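Local coordinates for thiamine phosphate pyrophosphorylase (Bacteroides thetaiotaomicron VPI-5482, PDB 3CEU), which probably makes thiamine phosphate in thiamine diphosphate biosynthesis, acting as a TIM-barrel thiamine-phosphate diphosphorylase, at residues I143-N154 with F164-D174. Sequence-based numbering, arbitrary orientation.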
ATOM      1  N   ILE A 143       1.629   6.765  16.608  1.00 28.30           N
ATOM      2  CA  ILE A 143       1.779   5.731  15.606  1.00 26.44           C
ATOM      3  C   ILE A 143       1.234   4.426  16.165  1.00 29.21           C
ATOM      4  O   ILE A 143       1.679   3.950  17.210  1.00 31.63           O
ATOM      5  CB  ILE A 143       3.245   5.529  15.251  1.00 30.47           C
ATOM      6  CG1 ILE A 143       3.437   4.167  14.582  1.00 31.08           C
ATOM      7  CG2 ILE A 143       4.083   5.643  16.493  1.00 39.87           C
ATOM      8  CD1 ILE A 143       4.844   3.900  14.183  1.00 43.74           C
ATOM      9  N   ASP A 144       0.265   3.849  15.472  1.00 24.64           N
ATOM     10  CA  ASP A 144      -0.318   2.605  15.930  1.00 21.06           C
ATOM     11  C   ASP A 144      -0.816   1.758  14.766  1.00 13.48           C
ATOM     12  O   ASP A 144      -0.468   2.002  13.616  1.00 13.09           O
ATOM     13  CB  ASP A 144      -1.457   2.901  16.915  1.00 31.68           C
ATOM     14  CG  ASP A 144      -2.566   3.737  16.293  1.00 34.82           C
ATOM     15  OD1 ASP A 144      -3.559   4.009  16.999  1.00 36.13           O
ATOM     16  OD2 ASP A 144      -2.448   4.122  15.106  1.00 28.72           O
ATOM     17  N   SER A 145      -1.634   0.763  15.068  1.00 20.57           N
ATOM     18  CA  SER A 145      -2.157  -0.121  14.037  1.00 27.41           C
ATOM     19  C   SER A 145      -2.845   0.601  12.872  1.00 27.41           C
ATOM     20  O   SER A 145      -3.134  -0.015  11.849  1.00 20.63           O
ATOM     21  CB  SER A 145      -3.134  -1.103  14.670  1.00 34.00           C
ATOM     22  OG  SER A 145      -4.037  -0.409  15.518  1.00 34.07           O
ATOM     23  N   LYS A 146      -3.099   1.897  13.021  1.00 29.42           N
ATOM     24  CA  LYS A 146      -3.777   2.647  11.975  1.00 25.36           C
ATOM     25  C   LYS A 146      -2.835   3.447  11.069  1.00 25.97           C
ATOM     26  O   LYS A 146      -3.276   4.093  10.120  1.00 27.01           O
ATOM     27  CB  LYS A 146      -4.829   3.579  12.600  1.00 37.57           C
ATOM     28  CG  LYS A 146      -5.665   4.350  11.594  1.00 43.94           C
ATOM     29  CD  LYS A 146      -6.530   5.425  12.239  1.00 37.77           C
ATOM     30  CE  LYS A 146      -7.852   4.893  12.756  1.00 37.44           C
ATOM     31  NZ  LYS A 146      -8.798   6.026  12.935  1.00 31.23           N
ATOM     32  N   VAL A 147      -1.539   3.406  11.338  1.00 17.31           N
ATOM     33  CA  VAL A 147      -0.612   4.148  10.494  1.00 18.93           C
ATOM     34  C   VAL A 147       0.296   3.204   9.714  1.00 21.93           C
ATOM     35  O   VAL A 147       0.903   2.290  10.278  1.00 22.93           O
ATOM     36  CB  VAL A 147       0.246   5.103  11.327  1.00 19.26           C
ATOM     37  CG1 VAL A 147       0.984   4.337  12.394  1.00 31.48           C
ATOM     38  CG2 VAL A 147       1.216   5.852  10.422  1.00 28.71           C
HETATM   39  N   MSE A 148       0.380   3.418   8.410  1.00 12.14           N
HETATM   40  CA  MSE A 148       1.202   2.563   7.572  1.00 16.26           C
HETATM   41  C   MSE A 148       2.473   3.296   7.152  1.00 21.44           C
HETATM   42  O   MSE A 148       2.425   4.418   6.648  1.00 20.40           O
HETATM   43  CB  MSE A 148       0.399   2.120   6.344  1.00 20.55           C
HETATM   44  CG  MSE A 148      -1.023   1.628   6.672  1.00 35.79           C
HETATM   45 SE   MSE A 148      -1.157   0.243   8.062  1.00 48.73          SE
HETATM   46  CE  MSE A 148      -3.064  -0.087   7.965  1.00 32.06           C
ATOM     47  N   ALA A 149       3.618   2.665   7.373  1.00 20.77           N
ATOM     48  CA  ALA A 149       4.879   3.297   7.025  1.00 14.11           C
ATOM     49  C   ALA A 149       5.143   3.180   5.529  1.00 15.99           C
ATOM     50  O   ALA A 149       4.942   2.129   4.932  1.00 16.59           O
ATOM     51  CB  ALA A 149       6.014   2.667   7.823  1.00 16.59           C
ATOM     52  N   LEU A 150       5.589   4.272   4.926  1.00 18.84           N
ATOM     53  CA  LEU A 150       5.875   4.291   3.502  1.00 19.77           C
ATOM     54  C   LEU A 150       7.092   5.138   3.177  1.00 21.92           C
ATOM     55  O   LEU A 150       7.317   6.186   3.787  1.00 29.06           O
ATOM     56  CB  LEU A 150       4.670   4.834   2.727  1.00 29.03           C
ATOM     57  CG  LEU A 150       4.935   5.371   1.307  1.00 33.96           C
ATOM     58  CD1 LEU A 150       5.323   4.231   0.360  1.00 17.39           C
ATOM     59  CD2 LEU A 150       3.690   6.083   0.808  1.00 23.41           C
ATOM     60  N   GLY A 151       7.871   4.684   2.202  1.00 16.45           N
ATOM     61  CA  GLY A 151       9.039   5.438   1.799  1.00 19.98           C
ATOM     62  C   GLY A 151      10.370   4.796   2.129  1.00 21.51           C
ATOM     63  O   GLY A 151      10.838   4.850   3.270  1.00 23.67           O
ATOM     64  N   GLY A 152      10.975   4.186   1.117  1.00 13.64           N
ATOM     65  CA  GLY A 152      12.268   3.555   1.285  1.00 30.46           C
ATOM     66  C   GLY A 152      12.277   2.329   2.164  1.00 30.65           C
ATOM     67  O   GLY A 152      13.213   2.117   2.931  1.00 43.76           O
ATOM     68  N   ILE A 153      11.242   1.510   2.051  1.00 26.94           N
ATOM     69  CA  ILE A 153      11.150   0.300   2.852  1.00 29.29           C
ATOM     70  C   ILE A 153      11.658  -0.892   2.038  1.00 27.55           C
ATOM     71  O   ILE A 153      11.422  -0.970   0.833  1.00 29.88           O
ATOM     72  CB  ILE A 153       9.695   0.066   3.273  1.00 27.06           C
ATOM     73  CG1 ILE A 153       9.165   1.326   3.965  1.00 20.02           C
ATOM     74  CG2 ILE A 153       9.597  -1.147   4.184  1.00 22.54           C
ATOM     75  CD1 ILE A 153       7.701   1.257   4.340  1.00 16.69           C
ATOM     76  N   ASN A 154      12.366  -1.806   2.690  1.00 22.85           N
ATOM     77  CA  ASN A 154      12.896  -2.984   2.011  1.00 24.40           C
ATOM     78  C   ASN A 154      13.137  -4.102   3.005  1.00 18.66           C
ATOM     79  O   ASN A 154      12.798  -3.973   4.179  1.00 27.50           O
ATOM     80  CB  ASN A 154      14.211  -2.671   1.289  1.00 28.23           C
ATOM     81  CG  ASN A 154      15.281  -2.167   2.230  1.00 20.86           C
ATOM     82  OD1 ASN A 154      15.307  -2.532   3.403  1.00 30.18           O
ATOM     83  ND2 ASN A 154      16.177  -1.330   1.721  1.00 23.67           N
ATOM     84  N   PHE A 164       8.845  -0.021  15.377  1.00 30.71           N
ATOM     85  CA  PHE A 164       8.339   1.313  15.683  1.00 22.49           C
ATOM     86  C   PHE A 164       6.856   1.295  16.059  1.00 20.10           C
ATOM     87  O   PHE A 164       6.303   2.319  16.457  1.00 14.85           O
ATOM     88  CB  PHE A 164       8.551   2.238  14.484  1.00 27.35           C
ATOM     89  CG  PHE A 164       9.963   2.739  14.336  1.00 22.55           C
ATOM     90  CD1 PHE A 164      10.712   2.425  13.210  1.00 26.87           C
ATOM     91  CD2 PHE A 164      10.532   3.557  15.306  1.00 22.63           C
ATOM     92  CE1 PHE A 164      12.003   2.921  13.043  1.00 26.80           C
ATOM     93  CE2 PHE A 164      11.827   4.061  15.150  1.00 22.60           C
ATOM     94  CZ  PHE A 164      12.561   3.742  14.016  1.00 23.81           C
ATOM     95  N   GLY A 165       6.214   0.138  15.920  1.00 13.27           N
ATOM     96  CA  GLY A 165       4.808   0.036  16.268  1.00 12.95           C
ATOM     97  C   GLY A 165       3.846   0.275  15.117  1.00 13.01           C
ATOM     98  O   GLY A 165       2.629   0.304  15.322  1.00 10.77           O
ATOM     99  N   PHE A 166       4.388   0.458  13.913  1.00 15.69           N
ATOM    100  CA  PHE A 166       3.577   0.683  12.717  1.00 12.37           C
ATOM    101  C   PHE A 166       2.595  -0.462  12.492  1.00 13.49           C
ATOM    102  O   PHE A 166       2.945  -1.634  12.637  1.00 15.83           O
ATOM    103  CB  PHE A 166       4.476   0.832  11.478  1.00 18.56           C
ATOM    104  CG  PHE A 166       5.084   2.205  11.322  1.00 18.49           C
ATOM    105  CD1 PHE A 166       4.277   3.312  11.056  1.00 15.73           C
ATOM    106  CD2 PHE A 166       6.457   2.398  11.463  1.00 14.41           C
ATOM    107  CE1 PHE A 166       4.824   4.587  10.936  1.00  3.45           C
ATOM    108  CE2 PHE A 166       7.011   3.672  11.344  1.00 16.30           C
ATOM    109  CZ  PHE A 166       6.185   4.771  11.079  1.00 13.83           C
ATOM    110  N   GLY A 167       1.362  -0.124  12.137  1.00 18.37           N
ATOM    111  CA  GLY A 167       0.367  -1.153  11.886  1.00 20.04           C
ATOM    112  C   GLY A 167       0.546  -1.783  10.513  1.00 26.06           C
ATOM    113  O   GLY A 167      -0.242  -2.635  10.106  1.00 26.18           O
ATOM    114  N   GLY A 168       1.582  -1.361   9.790  1.00 24.44           N
ATOM    115  CA  GLY A 168       1.822  -1.918   8.475  1.00 16.34           C
ATOM    116  C   GLY A 168       2.948  -1.248   7.713  1.00 22.37           C
ATOM    117  O   GLY A 168       3.447  -0.190   8.094  1.00 22.84           O
ATOM    118  N   ALA A 169       3.362  -1.874   6.622  1.00 22.20           N
ATOM    119  CA  ALA A 169       4.427  -1.309   5.812  1.00 23.63           C
ATOM    120  C   ALA A 169       3.947  -1.290   4.376  1.00 11.75           C
ATOM    121  O   ALA A 169       3.284  -2.223   3.921  1.00 14.15           O
ATOM    122  CB  ALA A 169       5.703  -2.143   5.950  1.00 28.21           C
ATOM    123  N   VAL A 170       4.271  -0.214   3.675  1.00 12.44           N
ATOM    124  CA  VAL A 170       3.858  -0.056   2.290  1.00 19.17           C
ATOM    125  C   VAL A 170       5.065  -0.103   1.382  1.00 11.06           C
ATOM    126  O   VAL A 170       6.054   0.572   1.623  1.00 14.30           O
ATOM    127  CB  VAL A 170       3.122   1.278   2.095  1.00 21.64           C
ATOM    128  CG1 VAL A 170       2.613   1.392   0.665  1.00 16.61           C
ATOM    129  CG2 VAL A 170       1.971   1.360   3.097  1.00 11.51           C
ATOM    130  N   VAL A 171       4.980  -0.899   0.328  1.00 15.11           N
ATOM    131  CA  VAL A 171       6.101  -1.035  -0.584  1.00 15.35           C
ATOM    132  C   VAL A 171       5.685  -0.866  -2.043  1.00 16.40           C
ATOM    133  O   VAL A 171       4.536  -1.109  -2.416  1.00 14.62           O
ATOM    134  CB  VAL A 171       6.761  -2.421  -0.405  1.00 14.65           C
ATOM    135  CG1 VAL A 171       7.187  -2.611   1.035  1.00 11.81           C
ATOM    136  CG2 VAL A 171       5.779  -3.513  -0.807  1.00 13.82           C
ATOM    137  N   LEU A 172       6.624  -0.442  -2.873  1.00 21.20           N
ATOM    138  CA  LEU A 172       6.332  -0.279  -4.288  1.00 21.21           C
ATOM    139  C   LEU A 172       7.561  -0.681  -5.102  1.00 24.11           C
ATOM    140  O   LEU A 172       7.583  -1.749  -5.713  1.00 15.38           O
ATOM    141  CB  LEU A 172       5.920   1.171  -4.590  1.00 19.66           C
ATOM    142  CG  LEU A 172       5.050   1.388  -5.844  1.00 25.78           C
ATOM    143  CD1 LEU A 172       4.431   2.793  -5.840  1.00 23.82           C
ATOM    144  CD2 LEU A 172       5.898   1.186  -7.087  1.00 12.46           C
ATOM    145  N   GLY A 173       8.588   0.163  -5.083  1.00 29.02           N
ATOM    146  CA  GLY A 173       9.802  -0.118  -5.836  1.00 26.36           C
ATOM    147  C   GLY A 173      10.555  -1.397  -5.491  1.00 25.33           C
ATOM    148  O   GLY A 173      10.853  -2.217  -6.368  1.00 17.59           O
ATOM    149  N   ASP A 174      10.874  -1.578  -4.214  1.00 27.76           N
ATOM    150  CA  ASP A 174      11.620  -2.761  -3.800  1.00 30.32           C
ATOM    151  C   ASP A 174      10.975  -4.055  -4.269  1.00 26.94           C
ATOM    152  O   ASP A 174      11.612  -5.115  -4.270  1.00 27.16           O
ATOM    153  CB  ASP A 174      11.759  -2.816  -2.288  1.00 33.54           C
ATOM    154  CG  ASP A 174      12.449  -4.077  -1.834  1.00 39.46           C
ATOM    155  OD1 ASP A 174      13.617  -4.286  -2.234  1.00 39.88           O
ATOM    156  OD2 ASP A 174      11.827  -4.865  -1.091  1.00 30.91           O
TER
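The Phe166 ring is sandwiched between two methyl groups of 143-154: Ala149 CB sits 3.5 Å from the ring centroid in a CH-pi contact, 5° off the normal, and Ile143 CD1 lies over the opposite face. Ile143 reaches it as an extended chain, CG1 anti to the backbone N (chi1 161°), crossing the aromatic side chain at about a right angle. Val147 O lies in the ring plane at its edge, 3.6 Å from Phe166 CD1, and Val147 CG1 packs beside the same carbon. A serine in place of Phe166 would probably leave the Ile143 and Ala149 methyls without the surface they share and open a gap between them. Just past the ring, Gly167 N makes weak hydrogen bonds to Val147 O and Asp144 O.

Two backbone hydrogen bonds pair the parallel strands 147-150 and 168-171: Ala149 N to Gly168 O, 2.9 Å, and Val170 N to Ala149 O, 2.7 Å. On the face opposite Ala149 and Ala169, Val170 CG2 meets Met148 CB at 3.7 Å. SE of Met148, a selenomethionine, rests 3.6 Å from Gly168 N. Beyond the strands, Ile153 CD1 packs on Val170 O at 3.3 Å.

These are the last two strands of the eight-stranded barrel, joined by helix 158-163 in a beta-alpha-beta unit. Ile161 of that helix touches Ala149, Ile153 and Phe166, while Met148 and Val170 face inward onto Ile4 of strand 2-6, which closes the barrel.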